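Local coordinates for plasmodium falciparum gamete antigen 27/25 (Plasmodium falciparum, PDB 1N81), which is essential for sexual development of the malaria parasite at the gametocyte stage, although its molecular role is unsettled and may involve dimerization, at residues D20-Y31 with I99-Q110. Sequence-based numbering, arbitrary orientation.
Sequences DIEFHACSDYIY and IKKIDDYLWVEQ
F23 lays its ring against Q110, whose CB sits 3.8 Å from the F23 ring centroid, over the face but displaced toward the rim, a CH-pi contact. The amide of Q110 continues past the ring with its plane 16° from it. Glutamine suits this place because its aliphatic part covers the aromatic face while its end stays polar: Q110 NE2 donates to D20 OD1 at 3.0 Å, a moderately bent bond on the anti side of the carboxylate but well out of its plane. The extended Q110 chain, CG anti to the backbone N, carries the amide that far. Round the rim of this ring lie L106 CD2 and the methylene of E109, with F23 CZ 3.7 Å from E109 CG. L106 spreads its two methyls, CD2 touching the ring edge and C26 SG, CD1 at 3.8 Å from S27 CB.

Segments 20-31 and 99-110 belong to helices 13-35 and 96-122 of this all-helical Pfg27 fold; over these segments the axes run antiparallel at 161° and come within 10.4 Å. One turn before L106, and one turn after F23, S27 OG donates to D103 OD1 on its syn side at 2.7 Å; a small hydroxyl and a short acid bridge the gap. Branched isoleucines fill the interface next: I30 CG2 presses on I99 CG2 at 3.4 Å and I30 CD1 on I102 CG2 at 3.5 Å, both tighter than usual. I99 holds CG1 between its backbone N and carbonyl carbon (chi1 68°), and CD1 beyond it meets the ring of Y31.

At the F23 edge, salt bridges to R84 and R165 hold the E109 carboxylate. E22, its CG over the other face, pairs with R84 and R80; R84 thus links both helices, and both arginines probably offset the acids' repulsion.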
ATOM      1  N   ASP A  20      -6.094  -3.506  -2.096  1.00 34.34           N
ATOM      2  CA  ASP A  20      -6.853  -4.300  -1.121  1.00 37.21           C
ATOM      3  C   ASP A  20      -6.096  -5.508  -0.657  1.00 38.61           C
ATOM      4  O   ASP A  20      -6.084  -5.835   0.543  1.00 42.62           O
ATOM      5  CB  ASP A  20      -8.222  -4.722  -1.679  1.00 37.43           C
ATOM      6  CG  ASP A  20      -9.259  -3.611  -1.545  1.00 37.20           C
ATOM      7  OD1 ASP A  20      -8.930  -2.587  -0.895  1.00 35.60           O
ATOM      8  OD2 ASP A  20     -10.390  -3.747  -2.060  1.00 37.96           O
ATOM      9  N   ILE A  21      -5.442  -6.171  -1.597  1.00 36.19           N
ATOM     10  CA  ILE A  21      -4.668  -7.348  -1.271  1.00 35.41           C
ATOM     11  C   ILE A  21      -3.534  -7.089  -0.253  1.00 37.59           C
ATOM     12  O   ILE A  21      -3.435  -7.773   0.777  1.00 32.40           O
ATOM     13  CB  ILE A  21      -4.066  -7.951  -2.549  1.00 37.91           C
ATOM     14  CG1 ILE A  21      -5.180  -8.659  -3.345  1.00 37.49           C
ATOM     15  CG2 ILE A  21      -2.937  -8.908  -2.203  1.00 31.55           C
ATOM     16  CD1 ILE A  21      -4.827  -8.901  -4.789  1.00 34.68           C
ATOM     17  N   GLU A  22      -2.706  -6.097  -0.555  1.00 32.87           N
ATOM     18  CA  GLU A  22      -1.564  -5.710   0.278  1.00 31.30           C
ATOM     19  C   GLU A  22      -1.988  -5.190   1.646  1.00 37.54           C
ATOM     20  O   GLU A  22      -1.454  -5.596   2.672  1.00 37.33           O
ATOM     21  CB  GLU A  22      -0.758  -4.596  -0.421  1.00 29.41           C
ATOM     22  CG  GLU A  22       0.296  -3.923   0.488  1.00 33.84           C
ATOM     23  CD  GLU A  22       1.452  -3.257  -0.274  1.00 31.86           C
ATOM     24  OE1 GLU A  22       2.299  -2.594   0.375  1.00 38.33           O
ATOM     25  OE2 GLU A  22       1.529  -3.402  -1.509  1.00 31.56           O
ATOM     26  N   PHE A  23      -2.963  -4.293   1.666  1.00 32.77           N
ATOM     27  CA  PHE A  23      -3.349  -3.733   2.942  1.00 30.56           C
ATOM     28  C   PHE A  23      -4.160  -4.669   3.838  1.00 37.06           C
ATOM     29  O   PHE A  23      -4.013  -4.604   5.046  1.00 36.26           O
ATOM     30  CB  PHE A  23      -4.035  -2.366   2.728  1.00 26.17           C
ATOM     31  CG  PHE A  23      -3.066  -1.265   2.345  1.00 33.92           C
ATOM     32  CD1 PHE A  23      -2.812  -0.969   1.002  1.00 27.18           C
ATOM     33  CD2 PHE A  23      -2.332  -0.596   3.322  1.00 35.45           C
ATOM     34  CE1 PHE A  23      -1.838  -0.024   0.629  1.00 32.94           C
ATOM     35  CE2 PHE A  23      -1.334   0.371   2.964  1.00 33.77           C
ATOM     36  CZ  PHE A  23      -1.092   0.655   1.605  1.00 32.21           C
ATOM     37  N   HIS A  24      -5.002  -5.539   3.272  1.00 37.58           N
ATOM     38  CA  HIS A  24      -5.736  -6.478   4.131  1.00 40.62           C
ATOM     39  C   HIS A  24      -4.775  -7.545   4.596  1.00 36.39           C
ATOM     40  O   HIS A  24      -4.849  -8.019   5.738  1.00 32.89           O
ATOM     41  CB  HIS A  24      -6.922  -7.117   3.400  1.00 42.73           C
ATOM     42  CG  HIS A  24      -8.116  -6.219   3.314  1.00 51.50           C
ATOM     43  ND1 HIS A  24      -9.119  -6.223   4.263  1.00 54.74           N
ATOM     44  CD2 HIS A  24      -8.432  -5.227   2.443  1.00 45.59           C
ATOM     45  CE1 HIS A  24      -9.993  -5.274   3.982  1.00 56.97           C
ATOM     46  NE2 HIS A  24      -9.602  -4.650   2.881  1.00 47.68           N
ATOM     47  N   ALA A  25      -3.837  -7.917   3.733  1.00 35.62           N
ATOM     48  CA  ALA A  25      -2.866  -8.918   4.166  1.00 32.74           C
ATOM     49  C   ALA A  25      -2.060  -8.306   5.333  1.00 38.74           C
ATOM     50  O   ALA A  25      -1.712  -8.994   6.300  1.00 33.58           O
ATOM     51  CB  ALA A  25      -1.914  -9.317   3.001  1.00 33.30           C
ATOM     52  N   CYS A  26      -1.774  -7.011   5.245  1.00 37.66           N
ATOM     53  CA  CYS A  26      -1.012  -6.338   6.291  1.00 39.11           C
ATOM     54  C   CYS A  26      -1.848  -6.291   7.595  1.00 35.38           C
ATOM     55  O   CYS A  26      -1.353  -6.638   8.664  1.00 34.01           O
ATOM     56  CB  CYS A  26      -0.615  -4.916   5.840  1.00 34.56           C
ATOM     57  SG  CYS A  26       0.597  -4.115   6.958  1.00 36.05           S
ATOM     58  N   SER A  27      -3.101  -5.864   7.489  1.00 32.47           N
ATOM     59  CA  SER A  27      -3.984  -5.808   8.643  1.00 36.15           C
ATOM     60  C   SER A  27      -4.069  -7.202   9.271  1.00 36.96           C
ATOM     61  O   SER A  27      -3.880  -7.348  10.473  1.00 47.28           O
ATOM     62  CB  SER A  27      -5.366  -5.325   8.215  1.00 36.87           C
ATOM     63  OG  SER A  27      -6.239  -5.249   9.343  1.00 47.38           O
ATOM     64  N   ASP A  28      -4.338  -8.226   8.458  1.00 42.20           N
ATOM     65  CA  ASP A  28      -4.411  -9.594   8.980  1.00 45.79           C
ATOM     66  C   ASP A  28      -3.133  -9.976   9.743  1.00 45.91           C
ATOM     67  O   ASP A  28      -3.175 -10.499  10.858  1.00 37.56           O
ATOM     68  CB  ASP A  28      -4.602 -10.633   7.854  1.00 42.11           C
ATOM     69  CG  ASP A  28      -5.984 -10.568   7.204  1.00 42.21           C
ATOM     70  OD1 ASP A  28      -6.899  -9.903   7.730  1.00 41.15           O
ATOM     71  OD2 ASP A  28      -6.147 -11.193   6.145  1.00 46.11           O
ATOM     72  N   TYR A  29      -1.981  -9.732   9.133  1.00 40.41           N
ATOM     73  CA  TYR A  29      -0.733 -10.101   9.776  1.00 37.39           C
ATOM     74  C   TYR A  29      -0.517  -9.336  11.078  1.00 43.28           C
ATOM     75  O   TYR A  29       0.095  -9.849  12.012  1.00 42.65           O
ATOM     76  CB  TYR A  29       0.439  -9.874   8.839  1.00 36.91           C
ATOM     77  CG  TYR A  29       1.596 -10.754   9.167  1.00 41.60           C
ATOM     78  CD1 TYR A  29       1.686 -12.026   8.627  1.00 37.29           C
ATOM     79  CD2 TYR A  29       2.621 -10.313  10.029  1.00 35.01           C
ATOM     80  CE1 TYR A  29       2.776 -12.861   8.922  1.00 36.93           C
ATOM     81  CE2 TYR A  29       3.717 -11.140  10.337  1.00 38.56           C
ATOM     82  CZ  TYR A  29       3.784 -12.413   9.778  1.00 42.18           C
ATOM     83  OH  TYR A  29       4.847 -13.246  10.057  1.00 43.31           O
ATOM     84  N   ILE A  30      -1.010  -8.103  11.142  1.00 45.27           N
ATOM     85  CA  ILE A  30      -0.864  -7.325  12.365  1.00 47.82           C
ATOM     86  C   ILE A  30      -1.752  -7.962  13.429  1.00 46.93           C
ATOM     87  O   ILE A  30      -1.432  -7.920  14.613  1.00 50.86           O
ATOM     88  CB  ILE A  30      -1.246  -5.843  12.145  1.00 46.15           C
ATOM     89  CG1 ILE A  30      -0.102  -5.129  11.418  1.00 42.86           C
ATOM     90  CG2 ILE A  30      -1.543  -5.150  13.481  1.00 51.25           C
ATOM     91  CD1 ILE A  30      -0.401  -3.722  11.053  1.00 49.93           C
ATOM     92  N   TYR A  31      -2.863  -8.557  13.007  1.00 48.11           N
ATOM     93  CA  TYR A  31      -3.737  -9.226  13.962  1.00 48.94           C
ATOM     94  C   TYR A  31      -2.980 -10.414  14.559  1.00 45.76           C
ATOM     95  O   TYR A  31      -3.021 -10.645  15.760  1.00 49.74           O
ATOM     96  CB  TYR A  31      -4.996  -9.740  13.293  1.00 50.04           C
ATOM     97  CG  TYR A  31      -5.956 -10.375  14.276  1.00 55.05           C
ATOM     98  CD1 TYR A  31      -6.843  -9.601  15.006  1.00 44.09           C
ATOM     99  CD2 TYR A  31      -5.952 -11.752  14.492  1.00 62.58           C
ATOM    100  CE1 TYR A  31      -7.708 -10.183  15.925  1.00 60.98           C
ATOM    101  CE2 TYR A  31      -6.812 -12.342  15.411  1.00 60.96           C
ATOM    102  CZ  TYR A  31      -7.683 -11.556  16.117  1.00 60.57           C
ATOM    103  OH  TYR A  31      -8.539 -12.151  17.013  1.00 74.20           O
ATOM    104  N   ILE A  99      -4.181  -2.072  17.321  1.00 63.66           N
ATOM    105  CA  ILE A  99      -4.304  -2.512  15.937  1.00 61.47           C
ATOM    106  C   ILE A  99      -5.534  -1.903  15.281  1.00 65.14           C
ATOM    107  O   ILE A  99      -5.554  -1.701  14.064  1.00 64.24           O
ATOM    108  CB  ILE A  99      -4.328  -4.062  15.794  1.00 65.40           C
ATOM    109  CG1 ILE A  99      -5.609  -4.657  16.384  1.00 55.73           C
ATOM    110  CG2 ILE A  99      -3.088  -4.646  16.438  1.00 65.34           C
ATOM    111  CD1 ILE A  99      -5.661  -6.165  16.302  1.00 52.21           C
ATOM    112  N   LYS A 100      -6.556  -1.596  16.077  1.00 60.82           N
ATOM    113  CA  LYS A 100      -7.751  -0.958  15.524  1.00 56.42           C
ATOM    114  C   LYS A 100      -7.312   0.426  15.013  1.00 54.40           C
ATOM    115  O   LYS A 100      -7.766   0.891  13.957  1.00 53.92           O
ATOM    116  CB  LYS A 100      -8.833  -0.806  16.596  1.00 65.44           C
ATOM    117  CG  LYS A 100     -10.050  -1.707  16.409  1.00 74.40           C
ATOM    118  CD  LYS A 100     -10.875  -1.308  15.182  1.00 80.66           C
ATOM    119  CE  LYS A 100     -12.108  -2.197  14.995  1.00 79.87           C
ATOM    120  NZ  LYS A 100     -11.802  -3.634  14.679  1.00 74.93           N
ATOM    121  N   LYS A 101      -6.415   1.067  15.762  1.00 44.46           N
ATOM    122  CA  LYS A 101      -5.882   2.363  15.376  1.00 47.00           C
ATOM    123  C   LYS A 101      -4.906   2.227  14.185  1.00 45.53           C
ATOM    124  O   LYS A 101      -4.835   3.135  13.368  1.00 44.22           O
ATOM    125  CB  LYS A 101      -5.149   3.032  16.541  1.00 47.42           C
ATOM    126  CG  LYS A 101      -4.801   4.503  16.269  1.00 65.42           C
ATOM    127  CD  LYS A 101      -3.928   5.131  17.365  1.00 78.90           C
ATOM    128  CE  LYS A 101      -2.502   4.550  17.408  1.00 86.57           C
ATOM    129  NZ  LYS A 101      -1.621   5.199  18.449  1.00 71.83           N
ATOM    130  N   ILE A 102      -4.164   1.119  14.084  1.00 43.66           N
ATOM    131  CA  ILE A 102      -3.224   0.936  12.966  1.00 46.02           C
ATOM    132  C   ILE A 102      -4.022   0.723  11.690  1.00 38.21           C
ATOM    133  O   ILE A 102      -3.557   1.041  10.592  1.00 46.11           O
ATOM    134  CB  ILE A 102      -2.235  -0.243  13.197  1.00 46.41           C
ATOM    135  CG1 ILE A 102      -1.309   0.097  14.363  1.00 53.90           C
ATOM    136  CG2 ILE A 102      -1.334  -0.490  11.921  1.00 39.99           C
ATOM    137  CD1 ILE A 102      -0.483   1.376  14.169  1.00 48.86           C
ATOM    138  N   ASP A 103      -5.234   0.204  11.815  1.00 42.57           N
ATOM    139  CA  ASP A 103      -6.035   0.053  10.619  1.00 40.48           C
ATOM    140  C   ASP A 103      -6.265   1.444   9.979  1.00 48.23           C
ATOM    141  O   ASP A 103      -6.388   1.543   8.763  1.00 40.10           O
ATOM    142  CB  ASP A 103      -7.373  -0.652  10.926  1.00 42.92           C
ATOM    143  CG  ASP A 103      -7.283  -2.196  10.783  1.00 52.51           C
ATOM    144  OD1 ASP A 103      -6.210  -2.718  10.405  1.00 47.52           O
ATOM    145  OD2 ASP A 103      -8.292  -2.894  11.045  1.00 55.71           O
ATOM    146  N   ASP A 104      -6.297   2.516  10.781  1.00 46.12           N
ATOM    147  CA  ASP A 104      -6.508   3.859  10.229  1.00 45.05           C
ATOM    148  C   ASP A 104      -5.256   4.358   9.500  1.00 44.80           C
ATOM    149  O   ASP A 104      -5.345   5.085   8.502  1.00 43.55           O
ATOM    150  CB  ASP A 104      -6.906   4.869  11.321  1.00 55.05           C
ATOM    151  CG  ASP A 104      -8.291   4.588  11.913  1.00 62.35           C
ATOM    152  OD1 ASP A 104      -9.191   4.131  11.174  1.00 47.02           O
ATOM    153  OD2 ASP A 104      -8.481   4.842  13.123  1.00 58.60           O
ATOM    154  N   TYR A 105      -4.093   3.974  10.007  1.00 36.56           N
ATOM    155  CA  TYR A 105      -2.848   4.357   9.355  1.00 40.62           C
ATOM    156  C   TYR A 105      -2.805   3.660   7.979  1.00 41.68           C
ATOM    157  O   TYR A 105      -2.355   4.244   6.986  1.00 38.00           O
ATOM    158  CB  TYR A 105      -1.650   3.890  10.182  1.00 31.27           C
ATOM    159  CG  TYR A 105      -1.359   4.704  11.420  1.00 43.56           C
ATOM    160  CD1 TYR A 105      -2.361   5.002  12.356  1.00 41.59           C
ATOM    161  CD2 TYR A 105      -0.065   5.102  11.699  1.00 40.33           C
ATOM    162  CE1 TYR A 105      -2.059   5.664  13.534  1.00 53.63           C
ATOM    163  CE2 TYR A 105       0.252   5.760  12.867  1.00 54.88           C
ATOM    164  CZ  TYR A 105      -0.741   6.040  13.782  1.00 53.76           C
ATOM    165  OH  TYR A 105      -0.394   6.708  14.925  1.00 49.23           O
ATOM    166  N   LEU A 106      -3.276   2.410   7.933  1.00 37.56           N
ATOM    167  CA  LEU A 106      -3.273   1.637   6.702  1.00 34.22           C
ATOM    168  C   LEU A 106      -4.206   2.314   5.719  1.00 36.77           C
ATOM    169  O   LEU A 106      -3.898   2.454   4.540  1.00 34.51           O
ATOM    170  CB  LEU A 106      -3.737   0.183   6.963  1.00 31.70           C
ATOM    171  CG  LEU A 106      -2.776  -0.698   7.802  1.00 36.09           C
ATOM    172  CD1 LEU A 106      -3.340  -2.099   7.949  1.00 33.29           C
ATOM    173  CD2 LEU A 106      -1.381  -0.765   7.163  1.00 34.11           C
ATOM    174  N   TRP A 107      -5.351   2.744   6.227  1.00 37.95           N
ATOM    175  CA  TRP A 107      -6.370   3.409   5.424  1.00 37.91           C
ATOM    176  C   TRP A 107      -5.798   4.658   4.775  1.00 33.79           C
ATOM    177  O   TRP A 107      -5.998   4.898   3.578  1.00 40.76           O
ATOM    178  CB  TRP A 107      -7.547   3.803   6.322  1.00 38.62           C
ATOM    179  CG  TRP A 107      -8.747   4.323   5.636  1.00 32.08           C
ATOM    180  CD1 TRP A 107      -9.857   3.606   5.281  1.00 39.53           C
ATOM    181  CD2 TRP A 107      -8.995   5.689   5.207  1.00 29.46           C
ATOM    182  NE1 TRP A 107     -10.776   4.432   4.664  1.00 32.58           N
ATOM    183  CE2 TRP A 107     -10.279   5.704   4.609  1.00 37.83           C
ATOM    184  CE3 TRP A 107      -8.266   6.878   5.282  1.00 39.31           C
ATOM    185  CZ2 TRP A 107     -10.837   6.879   4.064  1.00 41.54           C
ATOM    186  CZ3 TRP A 107      -8.815   8.041   4.747  1.00 47.35           C
ATOM    187  CH2 TRP A 107     -10.096   8.035   4.147  1.00 43.62           C
ATOM    188  N   VAL A 108      -5.100   5.452   5.579  1.00 31.30           N
ATOM    189  CA  VAL A 108      -4.515   6.683   5.102  1.00 30.67           C
ATOM    190  C   VAL A 108      -3.549   6.429   3.947  1.00 36.66           C
ATOM    191  O   VAL A 108      -3.638   7.064   2.902  1.00 34.40           O
ATOM    192  CB  VAL A 108      -3.797   7.409   6.243  1.00 41.93           C
ATOM    193  CG1 VAL A 108      -2.868   8.526   5.662  1.00 29.81           C
ATOM    194  CG2 VAL A 108      -4.879   8.015   7.221  1.00 36.44           C
ATOM    195  N   GLU A 109      -2.653   5.474   4.133  1.00 31.67           N
ATOM    196  CA  GLU A 109      -1.676   5.144   3.112  1.00 33.33           C
ATOM    197  C   GLU A 109      -2.393   4.632   1.853  1.00 33.63           C
ATOM    198  O   GLU A 109      -2.083   5.070   0.730  1.00 31.88           O
ATOM    199  CB  GLU A 109      -0.678   4.098   3.645  1.00 26.82           C
ATOM    200  CG  GLU A 109       0.473   3.810   2.675  1.00 26.74           C
ATOM    201  CD  GLU A 109       1.510   2.842   3.228  1.00 35.76           C
ATOM    202  OE1 GLU A 109       2.389   2.431   2.448  1.00 28.91           O
ATOM    203  OE2 GLU A 109       1.464   2.485   4.428  1.00 33.56           O
ATOM    204  N   GLN A 110      -3.374   3.749   2.026  1.00 33.12           N
ATOM    205  CA  GLN A 110      -4.072   3.222   0.852  1.00 35.04           C
ATOM    206  C   GLN A 110      -4.819   4.337   0.092  1.00 35.35           C
ATOM    207  O   GLN A 110      -4.769   4.421  -1.152  1.00 33.00           O
ATOM    208  CB  GLN A 110      -5.008   2.069   1.234  1.00 33.74           C
ATOM    209  CG  GLN A 110      -5.646   1.442   0.015  1.00 38.46           C
ATOM    210  CD  GLN A 110      -6.413   0.182   0.315  1.00 36.10           C
ATOM    211  OE1 GLN A 110      -6.685  -0.135   1.463  1.00 36.67           O
ATOM    212  NE2 GLN A 110      -6.769  -0.545  -0.729  1.00 32.13           N
TER